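Local coordinates for protein anti-H(O) lectin 1 (PDB 1FX5) that binds L-fucose-containing glycans, including the H(O) blood-group determinant, as a calcium- and manganese-dependent homodimeric legume lectin, at residues P141-D146 with N154-N159. Sequence-based numbering, arbitrary orientation.
With MN (manganese (II) ion), chain F.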
loop_
_atom_site.group_PDB
_atom_site.type_symbol
_atom_site.label_atom_id
_atom_site.label_comp_id
_atom_site.label_asym_id
_atom_site.label_seq_id
_atom_site.Cartn_x
_atom_site.Cartn_y
_atom_site.Cartn_z
ATOM N N PRO A 141 -0.398 12.968 -32.955
ATOM C CA PRO A 141 -0.584 12.297 -31.648
ATOM C C PRO A 141 0.687 11.463 -31.412
ATOM O O PRO A 141 1.309 11.000 -32.382
ATOM C CB PRO A 141 -1.802 11.407 -31.882
ATOM C CG PRO A 141 -2.589 12.185 -32.921
ATOM C CD PRO A 141 -1.502 12.643 -33.878
ATOM N N HIS A 142 1.047 11.208 -30.156
ATOM C CA HIS A 142 2.266 10.443 -29.898
ATOM C C HIS A 142 2.399 9.950 -28.460
ATOM O O HIS A 142 1.641 10.395 -27.576
ATOM C CB HIS A 142 3.442 11.403 -30.153
ATOM C CG HIS A 142 3.326 12.707 -29.395
ATOM N ND1 HIS A 142 2.462 13.729 -29.735
ATOM C CD2 HIS A 142 3.942 13.115 -28.256
ATOM C CE1 HIS A 142 2.563 14.701 -28.816
ATOM N NE2 HIS A 142 3.451 14.383 -27.890
ATOM N N ILE A 143 3.264 8.953 -28.239
ATOM C CA ILE A 143 3.465 8.476 -26.868
ATOM C C ILE A 143 4.911 8.928 -26.552
ATOM O O ILE A 143 5.824 8.732 -27.376
ATOM C CB ILE A 143 3.211 6.934 -26.587
ATOM C CG1 ILE A 143 4.452 6.086 -26.815
ATOM C CG2 ILE A 143 2.027 6.420 -27.356
ATOM C CD1 ILE A 143 4.827 5.891 -28.260
ATOM N N GLY A 144 5.095 9.635 -25.435
ATOM C CA GLY A 144 6.424 10.092 -25.086
ATOM C C GLY A 144 6.864 9.985 -23.642
ATOM O O GLY A 144 6.084 9.655 -22.734
ATOM N N ILE A 145 8.151 10.230 -23.440
ATOM C CA ILE A 145 8.739 10.181 -22.114
ATOM C C ILE A 145 9.107 11.602 -21.659
ATOM O O ILE A 145 9.859 12.307 -22.342
ATOM C CB ILE A 145 9.938 9.211 -22.097
ATOM C CG1 ILE A 145 9.396 7.786 -22.275
ATOM C CG2 ILE A 145 10.673 9.307 -20.776
ATOM C CD1 ILE A 145 10.436 6.731 -22.542
ATOM N N ASP A 146 8.500 12.035 -20.552
ATOM C CA ASP A 146 8.738 13.368 -19.995
ATOM C C ASP A 146 9.558 13.335 -18.721
ATOM O O ASP A 146 9.251 12.586 -17.796
ATOM C CB ASP A 146 7.413 14.057 -19.656
ATOM C CG ASP A 146 6.469 14.157 -20.831
ATOM O OD1 ASP A 146 6.866 13.937 -21.988
ATOM O OD2 ASP A 146 5.301 14.469 -20.598
ATOM N N ASN A 154 12.074 12.087 -25.807
ATOM C CA ASN A 154 11.896 11.122 -26.882
ATOM C C ASN A 154 10.395 10.879 -27.041
ATOM O O ASN A 154 9.653 10.887 -26.055
ATOM C CB ASN A 154 12.618 9.808 -26.626
ATOM C CG ASN A 154 12.656 8.933 -27.873
ATOM O OD1 ASN A 154 12.417 9.425 -28.962
ATOM N ND2 ASN A 154 12.946 7.656 -27.727
ATOM N N ALA A 155 9.945 10.685 -28.275
ATOM C CA ALA A 155 8.521 10.450 -28.562
ATOM C C ALA A 155 8.347 9.643 -29.851
ATOM O O ALA A 155 9.215 9.692 -30.717
ATOM C CB ALA A 155 7.795 11.803 -28.714
ATOM N N GLU A 156 7.263 8.868 -29.957
ATOM C CA GLU A 156 7.012 8.079 -31.163
ATOM C C GLU A 156 5.589 8.346 -31.638
ATOM O O GLU A 156 4.664 8.517 -30.821
ATOM C CB GLU A 156 7.197 6.570 -30.923
ATOM C CG GLU A 156 8.610 6.134 -30.448
ATOM C CD GLU A 156 9.694 6.153 -31.542
ATOM O OE1 GLU A 156 9.366 6.077 -32.747
ATOM O OE2 GLU A 156 10.891 6.233 -31.192
ATOM N N ARG A 157 5.411 8.354 -32.952
ATOM C CA ARG A 157 4.098 8.593 -33.568
ATOM C C ARG A 157 3.063 7.552 -33.151
ATOM O O ARG A 157 3.330 6.366 -33.231
ATOM C CB ARG A 157 4.218 8.570 -35.093
ATOM C CG ARG A 157 2.972 9.041 -35.781
ATOM C CD ARG A 157 3.275 9.297 -37.233
ATOM N NE ARG A 157 2.226 10.077 -37.879
ATOM C CZ ARG A 157 2.447 10.931 -38.879
ATOM N NH1 ARG A 157 3.682 11.121 -39.350
ATOM N NH2 ARG A 157 1.424 11.593 -39.412
ATOM N N TRP A 158 1.848 8.005 -32.846
ATOM C CA TRP A 158 0.757 7.132 -32.422
ATOM C C TRP A 158 -0.556 7.430 -33.155
ATOM O O TRP A 158 -1.033 8.563 -33.143
ATOM C CB TRP A 158 0.544 7.321 -30.897
ATOM C CG TRP A 158 -0.728 6.674 -30.261
ATOM C CD1 TRP A 158 -1.260 5.434 -30.532
ATOM C CD2 TRP A 158 -1.547 7.228 -29.205
ATOM N NE1 TRP A 158 -2.342 5.182 -29.712
ATOM C CE2 TRP A 158 -2.540 6.267 -28.896
ATOM C CE3 TRP A 158 -1.523 8.436 -28.501
ATOM C CZ2 TRP A 158 -3.512 6.483 -27.902
ATOM C CZ3 TRP A 158 -2.479 8.649 -27.518
ATOM C CH2 TRP A 158 -3.468 7.676 -27.224
ATOM N N ASN A 159 -1.133 6.435 -33.819
ATOM C CA ASN A 159 -2.397 6.653 -34.523
ATOM C C ASN A 159 -3.494 6.236 -33.535
ATOM O O ASN A 159 -3.882 5.063 -33.475
ATOM C CB ASN A 159 -2.458 5.817 -35.794
ATOM C CG ASN A 159 -1.412 6.244 -36.813
ATOM O OD1 ASN A 159 -0.717 5.411 -37.381
ATOM N ND2 ASN A 159 -1.270 7.550 -37.021
HETATM MN MN MN F . 3.443 15.731 -25.946
HETATM O O HOH W 1 3.573 16.791 -24.112
HETATM O O HOH W 2 5.626 15.637 -26.153
#
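Ile143 faces Glu156 as an antiparallel hydrogen-bonded pair in a β-hairpin, and the His142 ring and the Ile143 side chain leave the sheet on opposite faces. Ile143 N donates to Glu156 O at 3.0 Å, and Glu156 N returns a bond to Ile143 O, which also receives a CA-H contact from Ala155. At the next hydrogen-bonding position along the same register, Trp158 N reaches Pro141 O at 3.1 Å, but from 45° above the carbonyl plane.

From CB outward, His142 first meets backbone: CB sits 3.2 Å from Glu156 O. With chi1 at 52°, CG lies between the backbone N and the carbonyl carbon, and the imidazole stands off the sheet on the same face as Ala155. CD2 meets Ala155 CB obliquely at 4.1 Å; ND1, the other ring atom bonded to CG, is hydrogen-bonded to Phe140 O, which fixes the ring's rotation. That leaves NE2 to bind manganese at 2.4 Å; CE1, flanking NE2 with CD2, lies 3.2 Å from the metal merely as a consequence. Two waters complete the sphere with Glu125, Asp127 and Asp137.

Opposite His142, Ile143 and Trp158 make an apolar patch beside the polar Glu156. Ile143 CD1 lies 3.6 Å from Glu156 CB, touching the root of a side chain whose carboxylate bends away, while CG2 sits over one face of the Trp158 indole, offset toward its rim. Trp158 CG is anti to its backbone N (chi1 170°), which carries the ring across beneath His142, toward Phe126, and CE3 passes 3.8 Å from His142 O; NE1 bonds Tyr187 OH. Ile194 and Phe126 touch both Ile143 and Trp158. A strand hairpin whose histidine joins the manganese half of a paired calcium–manganese site is characteristic of the legume lectin fold.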